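PDB 3TX6: putative branched-chain amino acid transport system substrate-binding protein from Rhodopseudomonas palustris, which probably binds small aromatic acids such as 4-hydroxyphenylpyruvate in the periplasm and hands them to an ABC transporter for uptake. Local coordinates for residues K292-V297 / L320-I326; A109-M115 / F335-Y341; E91-P95 / Q310-I316. All coordinates share one frame; numbering follows the deposited sequence. Where two conformers were deposited one is given.

Contact 1: residues K292-V297 / L320-I326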
loop_
_atom_site.group_PDB
_atom_site.type_symbol
_atom_site.label_atom_id
_atom_site.label_comp_id
_atom_site.label_asym_id
_atom_site.label_seq_id
_atom_site.Cartn_x
_atom_site.Cartn_y
_atom_site.Cartn_z
ATOM N N LYS A 292 6.067 13.409 -1.971
ATOM C CA LYS A 292 7.094 13.472 -3.014
ATOM C C LYS A 292 6.418 13.679 -4.372
ATOM O O LYS A 292 6.902 14.467 -5.187
ATOM C CB LYS A 292 7.968 12.212 -3.033
ATOM C CG LYS A 292 8.907 12.055 -1.839
ATOM C CD LYS A 292 9.932 13.192 -1.780
ATOM C CE LYS A 292 11.024 12.946 -0.761
ATOM N NZ LYS A 292 12.111 13.986 -0.695
ATOM N N VAL A 293 5.270 13.023 -4.619
ATOM C CA VAL A 293 4.531 13.261 -5.878
ATOM C C VAL A 293 4.079 14.717 -5.964
ATOM O O VAL A 293 4.234 15.369 -7.015
ATOM C CB VAL A 293 3.372 12.241 -6.064
ATOM C CG1 VAL A 293 2.432 12.653 -7.203
ATOM C CG2 VAL A 293 3.918 10.838 -6.223
ATOM N N LEU A 294 3.507 15.231 -4.863
ATOM C CA LEU A 294 3.125 16.625 -4.812
ATOM C C LEU A 294 4.292 17.598 -5.045
ATOM O O LEU A 294 4.104 18.628 -5.711
ATOM C CB LEU A 294 2.403 16.974 -3.518
ATOM C CG LEU A 294 1.035 16.303 -3.309
ATOM C CD1 LEU A 294 0.364 16.865 -2.047
ATOM C CD2 LEU A 294 0.162 16.444 -4.551
ATOM N N GLU A 295 5.478 17.308 -4.526
ATOM C CA GLU A 295 6.627 18.157 -4.811
ATOM C C GLU A 295 6.949 18.269 -6.316
ATOM O O GLU A 295 7.494 19.285 -6.715
ATOM C CB GLU A 295 7.875 17.669 -4.078
ATOM C CG GLU A 295 7.859 17.924 -2.590
ATOM C CD GLU A 295 9.158 17.442 -1.957
ATOM O OE1 GLU A 295 10.240 17.496 -2.598
ATOM O OE2 GLU A 295 9.144 17.000 -0.839
ATOM N N ARG A 296 6.610 17.255 -7.112
ATOM C CA ARG A 296 6.779 17.293 -8.583
ATOM C C ARG A 296 5.606 17.985 -9.266
ATOM O O ARG A 296 5.820 18.826 -10.160
ATOM C CB ARG A 296 6.864 15.874 -9.205
ATOM C CG ARG A 296 8.219 15.255 -9.116
ATOM C CD ARG A 296 9.226 15.882 -10.077
ATOM N NE ARG A 296 9.006 15.693 -11.505
ATOM C CZ ARG A 296 9.420 14.642 -12.240
ATOM N NH1 ARG A 296 10.042 13.605 -11.717
ATOM N NH2 ARG A 296 9.179 14.628 -13.526
ATOM N N VAL A 297 4.370 17.632 -8.881
ATOM C CA VAL A 297 3.253 18.043 -9.709
ATOM C C VAL A 297 2.715 19.436 -9.313
ATOM O O VAL A 297 2.190 20.167 -10.139
ATOM C CB VAL A 297 2.098 17.036 -9.747
ATOM C CG1 VAL A 297 2.496 15.719 -10.408
ATOM C CG2 VAL A 297 1.411 16.835 -8.410
ATOM N N LEU A 320 -0.028 15.004 -13.140
ATOM C CA LEU A 320 0.222 13.603 -12.740
ATOM C C LEU A 320 0.593 12.717 -13.897
ATOM O O LEU A 320 1.326 11.747 -13.725
ATOM C CB LEU A 320 -0.976 12.978 -11.980
ATOM C CG LEU A 320 -1.247 13.477 -10.559
ATOM C CD1 LEU A 320 -2.673 13.147 -10.135
ATOM C CD2 LEU A 320 -0.196 12.898 -9.609
ATOM N N VAL A 321 0.108 13.044 -15.087
ATOM C CA VAL A 321 0.423 12.218 -16.252
ATOM C C VAL A 321 1.442 12.866 -17.209
ATOM O O VAL A 321 1.896 12.207 -18.153
ATOM C CB VAL A 321 -0.859 11.826 -17.006
ATOM C CG1 VAL A 321 -1.787 10.992 -16.108
ATOM C CG2 VAL A 321 -1.541 13.074 -17.538
ATOM N N SER A 322 1.775 14.143 -17.002
ATOM C CA SER A 322 2.855 14.789 -17.790
ATOM C C SER A 322 4.231 14.706 -17.152
ATOM O O SER A 322 5.240 14.653 -17.861
ATOM C CB SER A 322 2.533 16.269 -18.118
ATOM O OG SER A 322 2.503 17.102 -16.967
ATOM N N GLU A 323 4.277 14.626 -15.830
ATOM C CA GLU A 323 5.533 14.529 -15.115
ATOM C C GLU A 323 5.934 13.059 -14.972
ATOM O O GLU A 323 5.287 12.295 -14.266
ATOM C CB GLU A 323 5.412 15.166 -13.732
ATOM C CG GLU A 323 5.276 16.669 -13.749
ATOM C CD GLU A 323 6.549 17.366 -14.218
ATOM O OE1 GLU A 323 7.620 17.128 -13.602
ATOM O OE2 GLU A 323 6.473 18.172 -15.185
ATOM N N LYS A 324 7.048 12.689 -15.569
ATOM C CA LYS A 324 7.462 11.289 -15.646
ATOM C C LYS A 324 8.604 10.974 -14.683
ATOM O O LYS A 324 9.397 11.837 -14.344
ATOM C CB LYS A 324 7.893 10.937 -17.066
ATOM C CG LYS A 324 6.783 11.028 -18.126
ATOM C CD LYS A 324 5.608 10.115 -17.870
ATOM C CE LYS A 324 4.489 10.336 -18.900
ATOM N NZ LYS A 324 3.284 9.533 -18.620
ATOM N N ASP A 325 8.675 9.715 -14.252
ATOM C CA ASP A 325 9.789 9.215 -13.413
ATOM C C ASP A 325 9.892 10.021 -12.109
ATOM O O ASP A 325 10.918 10.631 -11.779
ATOM C CB ASP A 325 11.109 9.177 -14.191
ATOM C CG ASP A 325 11.073 8.198 -15.338
ATOM O OD1 ASP A 325 10.836 7.008 -15.077
ATOM O OD2 ASP A 325 11.248 8.604 -16.500
ATOM N N ILE A 326 8.794 10.009 -11.364
ATOM C CA ILE A 326 8.729 10.677 -10.054
ATOM C C ILE A 326 9.344 9.713 -9.013
ATOM O O ILE A 326 8.773 8.675 -8.687
ATOM C CB ILE A 326 7.273 11.029 -9.667
ATOM C CG1 ILE A 326 6.639 11.942 -10.688
ATOM C CG2 ILE A 326 7.249 11.658 -8.265
ATOM C CD1 ILE A 326 5.154 12.222 -10.496
#

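Contact 2: residues A109-M115 / F335-Y341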
loop_
_atom_site.group_PDB
_atom_site.type_symbol
_atom_site.label_atom_id
_atom_site.label_comp_id
_atom_site.label_asym_id
_atom_site.label_seq_id
_atom_site.Cartn_x
_atom_site.Cartn_y
_atom_site.Cartn_z
ATOM N N ALA A 109 -10.812 6.179 -12.489
ATOM C CA ALA A 109 -9.474 6.464 -13.024
ATOM C C ALA A 109 -9.197 7.923 -13.270
ATOM O O ALA A 109 -8.039 8.327 -13.234
ATOM C CB ALA A 109 -9.189 5.698 -14.312
ATOM N N LYS A 110 -10.211 8.725 -13.559
ATOM C CA LYS A 110 -9.915 10.097 -13.941
ATOM C C LYS A 110 -9.231 10.861 -12.819
ATOM O O LYS A 110 -8.267 11.529 -13.067
ATOM C CB LYS A 110 -11.169 10.829 -14.375
ATOM C CG LYS A 110 -10.865 12.225 -14.897
ATOM C CD LYS A 110 -12.045 12.882 -15.583
ATOM C CE LYS A 110 -11.731 14.343 -15.944
ATOM N NZ LYS A 110 -12.758 15.099 -16.725
ATOM N N TRP A 111 -9.738 10.743 -11.588
ATOM C CA TRP A 111 -9.234 11.562 -10.470
ATOM C C TRP A 111 -8.385 10.828 -9.466
ATOM O O TRP A 111 -7.802 11.479 -8.627
ATOM C CB TRP A 111 -10.367 12.308 -9.799
ATOM C CG TRP A 111 -10.968 13.324 -10.709
ATOM C CD1 TRP A 111 -12.108 13.189 -11.489
ATOM C CD2 TRP A 111 -10.447 14.646 -10.983
ATOM N NE1 TRP A 111 -12.315 14.345 -12.191
ATOM C CE2 TRP A 111 -11.323 15.239 -11.965
ATOM C CE3 TRP A 111 -9.344 15.357 -10.544
ATOM C CZ2 TRP A 111 -11.122 16.531 -12.444
ATOM C CZ3 TRP A 111 -9.145 16.664 -11.027
ATOM C CH2 TRP A 111 -10.013 17.224 -11.981
ATOM N N SER A 112 -8.265 9.488 -9.562
ATOM C CA SER A 112 -7.491 8.702 -8.595
ATOM C C SER A 112 -6.238 8.096 -9.210
ATOM O O SER A 112 -6.270 7.563 -10.303
ATOM C CB SER A 112 -8.315 7.543 -8.005
ATOM O OG SER A 112 -9.430 8.016 -7.252
ATOM N N VAL A 113 -5.155 8.202 -8.444
ATOM C CA VAL A 113 -3.959 7.408 -8.634
ATOM C C VAL A 113 -3.684 6.665 -7.319
ATOM O O VAL A 113 -4.251 7.002 -6.285
ATOM C CB VAL A 113 -2.739 8.264 -9.014
ATOM C CG1 VAL A 113 -2.951 8.917 -10.383
ATOM C CG2 VAL A 113 -2.370 9.303 -7.957
ATOM N N ALA A 114 -2.772 5.701 -7.363
ATOM C CA ALA A 114 -2.433 4.899 -6.172
ATOM C C ALA A 114 -0.935 4.867 -5.885
ATOM O O ALA A 114 -0.146 4.673 -6.783
ATOM C CB ALA A 114 -2.983 3.502 -6.293
HETATM N N MSE A 115 -0.578 4.999 -4.617
HETATM C CA MSE A 115 0.808 4.839 -4.200
HETATM C C MSE A 115 1.218 3.378 -4.013
HETATM O O MSE A 115 2.319 3.003 -4.400
HETATM C CB MSE A 115 1.078 5.685 -2.963
HETATM C CG MSE A 115 0.700 7.150 -3.207
HETATM SE SE MSE A 115 1.510 7.951 -4.846
HETATM C CE MSE A 115 3.306 7.914 -4.119
ATOM N N PHE A 335 2.607 7.891 -14.154
ATOM C CA PHE A 335 1.218 7.612 -14.416
ATOM C C PHE A 335 0.830 7.975 -15.844
ATOM O O PHE A 335 1.424 8.861 -16.441
ATOM C CB PHE A 335 0.351 8.470 -13.491
ATOM C CG PHE A 335 0.629 8.293 -12.015
ATOM C CD1 PHE A 335 0.311 7.119 -11.400
ATOM C CD2 PHE A 335 1.205 9.303 -11.252
ATOM C CE1 PHE A 335 0.533 6.921 -10.042
ATOM C CE2 PHE A 335 1.434 9.124 -9.890
ATOM C CZ PHE A 335 1.074 7.929 -9.295
ATOM N N THR A 336 -0.224 7.339 -16.367
ATOM C CA THR A 336 -0.810 7.785 -17.619
ATOM C C THR A 336 -2.295 7.916 -17.385
ATOM O O THR A 336 -2.785 7.587 -16.282
ATOM C CB THR A 336 -0.533 6.807 -18.792
ATOM O OG1 THR A 336 -1.208 5.562 -18.585
ATOM C CG2 THR A 336 0.938 6.572 -18.911
ATOM N N GLU A 337 -3.014 8.328 -18.433
ATOM C CA GLU A 337 -4.470 8.393 -18.421
ATOM C C GLU A 337 -5.066 7.048 -17.968
ATOM O O GLU A 337 -6.111 6.997 -17.309
ATOM C CB GLU A 337 -4.993 8.812 -19.822
ATOM C CG GLU A 337 -6.484 8.628 -20.042
ATOM C CD GLU A 337 -7.038 8.990 -21.449
ATOM O OE1 GLU A 337 -6.291 9.208 -22.446
ATOM O OE2 GLU A 337 -8.282 9.028 -21.550
ATOM N N THR A 338 -4.426 5.956 -18.395
ATOM C CA THR A 338 -4.937 4.631 -18.179
ATOM C C THR A 338 -4.213 3.815 -17.087
ATOM O O THR A 338 -4.808 2.913 -16.499
ATOM C CB THR A 338 -4.998 3.864 -19.517
ATOM O OG1 THR A 338 -3.719 3.877 -20.135
ATOM C CG2 THR A 338 -6.067 4.543 -20.502
ATOM N N ASP A 339 -2.945 4.135 -16.830
ATOM C CA ASP A 339 -2.135 3.449 -15.832
ATOM C C ASP A 339 -2.073 4.330 -14.586
ATOM O O ASP A 339 -1.302 5.293 -14.535
ATOM C CB ASP A 339 -0.727 3.196 -16.348
ATOM C CG ASP A 339 0.137 2.484 -15.348
ATOM O OD1 ASP A 339 -0.345 2.146 -14.227
ATOM O OD2 ASP A 339 1.300 2.176 -15.727
ATOM N N ARG A 340 -2.887 3.980 -13.590
ATOM C CA ARG A 340 -3.076 4.851 -12.438
ATOM C C ARG A 340 -2.246 4.402 -11.254
ATOM O O ARG A 340 -2.356 4.946 -10.177
ATOM C CB ARG A 340 -4.551 4.913 -12.076
ATOM C CG ARG A 340 -5.424 5.293 -13.249
ATOM C CD ARG A 340 -4.977 6.584 -13.918
ATOM N NE ARG A 340 -5.244 7.710 -13.072
ATOM C CZ ARG A 340 -4.903 8.953 -13.313
ATOM N NH1 ARG A 340 -4.079 9.250 -14.307
ATOM N NH2 ARG A 340 -5.363 9.908 -12.529
ATOM N N TYR A 341 -1.381 3.419 -11.482
ATOM C CA TYR A 341 -0.358 3.013 -10.505
ATOM C C TYR A 341 1.063 3.473 -10.929
ATOM O O TYR A 341 1.826 3.962 -10.119
ATOM C CB TYR A 341 -0.367 1.514 -10.379
ATOM C CG TYR A 341 -1.488 0.970 -9.546
ATOM C CD1 TYR A 341 -2.721 0.638 -10.084
ATOM C CD2 TYR A 341 -1.300 0.778 -8.187
ATOM C CE1 TYR A 341 -3.744 0.091 -9.270
ATOM C CE2 TYR A 341 -2.269 0.221 -7.381
ATOM C CZ TYR A 341 -3.500 -0.131 -7.908
ATOM O OH TYR A 341 -4.466 -0.671 -7.067
HETATM O O HOH W 1 -7.356 9.049 -16.209
#

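Contact 3: residues E91-P95 / Q310-I316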
loop_
_atom_site.group_PDB
_atom_site.type_symbol
_atom_site.label_atom_id
_atom_site.label_comp_id
_atom_site.label_asym_id
_atom_site.label_seq_id
_atom_site.Cartn_x
_atom_site.Cartn_y
_atom_site.Cartn_z
ATOM N N GLU A 91 -16.458 12.272 -8.011
ATOM C CA GLU A 91 -17.702 13.053 -8.102
ATOM C C GLU A 91 -17.441 14.549 -7.900
ATOM O O GLU A 91 -17.960 15.392 -8.658
ATOM C CB GLU A 91 -18.681 12.518 -7.056
ATOM C CG GLU A 91 -20.103 13.035 -7.246
ATOM C CD GLU A 91 -20.447 14.320 -6.558
ATOM O OE1 GLU A 91 -19.592 14.887 -5.857
ATOM O OE2 GLU A 91 -21.606 14.778 -6.721
ATOM N N ALA A 92 -16.546 14.862 -6.955
ATOM C CA ALA A 92 -16.222 16.235 -6.618
ATOM C C ALA A 92 -15.156 16.845 -7.582
ATOM O O ALA A 92 -14.903 18.058 -7.552
ATOM C CB ALA A 92 -15.724 16.342 -5.180
ATOM N N GLN A 93 -14.496 15.995 -8.347
ATOM C CA GLN A 93 -13.437 16.391 -9.265
ATOM C C GLN A 93 -12.203 16.949 -8.565
ATOM O O GLN A 93 -11.748 18.068 -8.838
ATOM C CB GLN A 93 -13.987 17.365 -10.344
ATOM C CG GLN A 93 -15.238 16.832 -11.046
ATOM C CD GLN A 93 -15.667 17.786 -12.123
ATOM O OE1 GLN A 93 -16.375 18.800 -11.863
ATOM N NE2 GLN A 93 -15.223 17.514 -13.320
ATOM N N VAL A 94 -11.704 16.158 -7.632
ATOM C CA VAL A 94 -10.544 16.497 -6.839
ATOM C C VAL A 94 -9.512 15.357 -6.974
ATOM O O VAL A 94 -9.844 14.209 -6.826
ATOM C CB VAL A 94 -10.918 16.682 -5.359
ATOM C CG1 VAL A 94 -9.653 17.035 -4.528
ATOM C CG2 VAL A 94 -12.001 17.751 -5.208
ATOM N N PRO A 95 -8.233 15.709 -7.225
ATOM C CA PRO A 95 -7.210 14.670 -7.268
ATOM C C PRO A 95 -7.183 13.867 -5.983
ATOM O O PRO A 95 -7.187 14.425 -4.873
ATOM C CB PRO A 95 -5.909 15.448 -7.456
ATOM C CG PRO A 95 -6.358 16.705 -8.190
ATOM C CD PRO A 95 -7.696 17.029 -7.611
ATOM N N GLN A 310 -10.774 25.192 -9.196
ATOM C CA GLN A 310 -10.921 24.020 -10.049
ATOM C C GLN A 310 -9.788 23.914 -11.071
ATOM O O GLN A 310 -9.382 22.808 -11.410
ATOM C CB GLN A 310 -12.306 23.919 -10.733
ATOM C CG GLN A 310 -12.563 22.533 -11.373
ATOM C CD GLN A 310 -12.491 21.357 -10.374
ATOM O OE1 GLN A 310 -12.937 21.475 -9.225
ATOM N NE2 GLN A 310 -11.955 20.217 -10.816
ATOM N N GLU A 311 -9.363 25.053 -11.606
ATOM C CA GLU A 311 -8.269 25.083 -12.576
ATOM C C GLU A 311 -6.990 24.449 -11.999
ATOM O O GLU A 311 -6.267 23.757 -12.706
ATOM C CB GLU A 311 -8.007 26.504 -13.058
ATOM C CG GLU A 311 -9.148 27.054 -13.881
ATOM C CD GLU A 311 -10.173 27.872 -13.090
ATOM O OE1 GLU A 311 -10.532 27.582 -11.924
ATOM O OE2 GLU A 311 -10.627 28.863 -13.664
ATOM N N PHE A 312 -6.758 24.663 -10.708
ATOM C CA PHE A 312 -5.605 24.055 -10.026
ATOM C C PHE A 312 -5.749 22.545 -9.888
ATOM O O PHE A 312 -4.823 21.791 -10.180
ATOM C CB PHE A 312 -5.417 24.701 -8.687
ATOM C CG PHE A 312 -4.115 24.372 -7.998
ATOM C CD1 PHE A 312 -2.888 24.865 -8.434
ATOM C CD2 PHE A 312 -4.126 23.557 -6.878
ATOM C CE1 PHE A 312 -1.731 24.513 -7.749
ATOM C CE2 PHE A 312 -2.999 23.266 -6.188
ATOM C CZ PHE A 312 -1.810 23.752 -6.614
ATOM N N ARG A 313 -6.934 22.103 -9.504
ATOM C CA ARG A 313 -7.211 20.682 -9.417
ATOM C C ARG A 313 -7.031 20.005 -10.782
ATOM O O ARG A 313 -6.414 18.930 -10.880
ATOM C CB ARG A 313 -8.606 20.458 -8.826
ATOM C CG ARG A 313 -8.708 20.922 -7.373
ATOM C CD ARG A 313 -10.005 20.474 -6.708
ATOM N NE ARG A 313 -11.195 21.127 -7.250
ATOM C CZ ARG A 313 -11.677 22.286 -6.803
ATOM N NH1 ARG A 313 -11.092 22.889 -5.809
ATOM N NH2 ARG A 313 -12.766 22.814 -7.324
ATOM N N GLU A 314 -7.526 20.648 -11.834
ATOM C CA GLU A 314 -7.361 20.130 -13.170
ATOM C C GLU A 314 -5.882 20.101 -13.578
ATOM O O GLU A 314 -5.429 19.148 -14.187
ATOM C CB GLU A 314 -8.212 20.951 -14.146
ATOM C CG GLU A 314 -8.037 20.583 -15.599
ATOM C CD GLU A 314 -8.634 19.239 -15.970
ATOM O OE1 GLU A 314 -9.268 18.569 -15.137
ATOM O OE2 GLU A 314 -8.507 18.876 -17.157
ATOM N N ALA A 315 -5.129 21.135 -13.239
ATOM C CA ALA A 315 -3.703 21.207 -13.607
ATOM C C ALA A 315 -2.911 20.134 -12.845
ATOM O O ALA A 315 -1.970 19.566 -13.400
ATOM C CB ALA A 315 -3.121 22.595 -13.359
ATOM N N ILE A 316 -3.300 19.845 -11.601
ATOM C CA ILE A 316 -2.695 18.728 -10.891
ATOM C C ILE A 316 -2.973 17.416 -11.621
ATOM O O ILE A 316 -2.072 16.590 -11.814
ATOM C CB ILE A 316 -3.140 18.665 -9.423
ATOM C CG1 ILE A 316 -2.572 19.884 -8.687
ATOM C CG2 ILE A 316 -2.730 17.339 -8.771
ATOM C CD1 ILE A 316 -3.038 20.029 -7.260
#

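Contact 1: residues K292-V297 / L320-I326
Arg296 leans out of helix 282-304 and turns the edge of its guanidinium toward Glu323 and the two residues that follow it, a good example of one arginine serving a charge and a turn of backbone at once. Its grip on the carboxylate is side-on and converges on a single atom: NE and NH2 of Arg296 both bond OE1 of Glu323, each at 2.9 Å. The two flat groups stand nearly perpendicular, 86° apart; NE meets the anti lone pair of that oxygen, and NH2 comes from above the carboxylate plane. NH2 of Arg296 also donates to O of Lys324, again at 2.9 Å, and NH1 adds weak bonds to the carbonyls of Lys324 and Asp325. Bends at chi2 and chi3 curl the arginine chain so that Ile326 CG1 lies over one guanidinium face. The carbonyls it holds belong to the exit from helix 310-322, where Asp325 and Ile326 together oppose Tyr333 as a G1 beta bulge at the start of the hairpin formed by strands 326-328 and 331-333. Beside these polar groups the surfaces are aliphatic. Val293 straddles two partners, crossing each at about a right angle: CG1, anti to the backbone N (chi1 168°), presses on Leu320 CD2 at 3.6 Å, while its CG2 lies 4.0 Å from CG2 of Ile326. One helical turn on, Val297 CG1 rests 4.0 Å from the same Leu320 CD2.

Contact 2: residues A109-M115 / F335-Y341
Arg340 runs its side chain alongside the turn that leads into strand 112-114, the outermost strand of the six-stranded sheet, and meets the opposite segment along much of its length. CB of Arg340 passes 3.6 Å from O of Ser112, and CG packs on the methyl of Ala109. Bends at chi2 and chi3 (-54° and -70°) then fold the chain so that CD comes near the carbonyl of Ala109. Arg340 NE donates to O of Ser112 at 3.0 Å, a fairly straight bond (162°) though the oxygen is tilted out of the guanidinium plane; NH2 adds a weak second bond to the same oxygen. Within its own loop, NH1 of Arg340 donates to Thr336 O at 2.9 Å; that oxygen lies in the guanidinium plane, though the donor stands above the carbonyl plane. The two faces of the guanidinium are also occupied. CG1 of Val113 sits 3.4 Å from NH2 of Arg340 on one of them. The opposite face looks at Ala109 O and at a water that donates to Glu337 O and, weakly, to Ala109 O. The backbone joins in, for Ala114 N bonds O of Arg340 at 2.9 Å. Val113 CG1 also stands over the centre of the Phe335 ring, 3.9 Å from its centroid, and the Ala114 methyl lies over a face of Tyr341. A leucine in place of Arg340 would probably leave the carbonyls of Ser112 and Thr336 without this donor and let the loop turn more freely against the strand. The hydrogen bonds made here by this buried cation all go to backbone carbonyls, so its charge is probably spread over peptide dipoles, which fixes main chain to main chain through one side chain.

Contact 3: residues E91-P95 / Q310-I316
Pro95 sets its ring against the flank of helix 310-322, with CG 3.7 Å from CG2 of Ile316 and CD at a similar distance from CB of Arg313, the ring crossing both side chains at about a right angle. In this lobe of the two-lobed periplasmic binding fold, residues 91-95 form the joint of a beta-alpha-beta crossover: helix 79-92, which follows strand 72-75, ends here and the chain turns into the parallel strand 96-98. Gln93 makes the turn with a positive phi of 65°, the first residue to leave helical geometry. The joint illustrates how a helix end can be fastened by a neighbouring helix. CG of Pro95 also approaches O of Arg313 to 3.5 Å, so the proline touches the helix backbone as well as its side chains. Val94 lays CG2 against CD of Arg313 and also touches Val65 of helix 54-67 and Ile73, while Trp111 leans on Pro95. Both Arg313 and Ile316 have two modelled conformers, which leaves their outer atoms less certain. The polar link is made by Gln310: its CG is anti to the backbone N (chi1 -167°) and the chain then bends, bringing the amide over to the turn. NE2 of Gln310 donates to O of Gln93 at 2.9 Å, almost straight at 171°, meeting a lone pair in the carbonyl plane, and the same NE2 lies 3.5 Å from CB of Gln93.

Overall arrangement
All three contacts sit in one lobe, on the same side of the chain's centre, but at different depths. Contact 2 is largely buried and comes closest to the ligand; contacts 1 and 3 are only partly buried, and contact 3 lies farthest out. Contacts 1 and 3 grip the two ends of helix 310-322: its first turns rest on a crossover joint, its last on helix 282-304. Contact 2 borders both, touching contact 1 where Val321 packs on Arg340 and contact 3 through Trp111. In contact 1 an arginine joins a carboxylate and carbonyls near the surface, in contact 2 a buried one serves carbonyls alone, and contact 3 combines proline and arginine-chain packing with one amide bond.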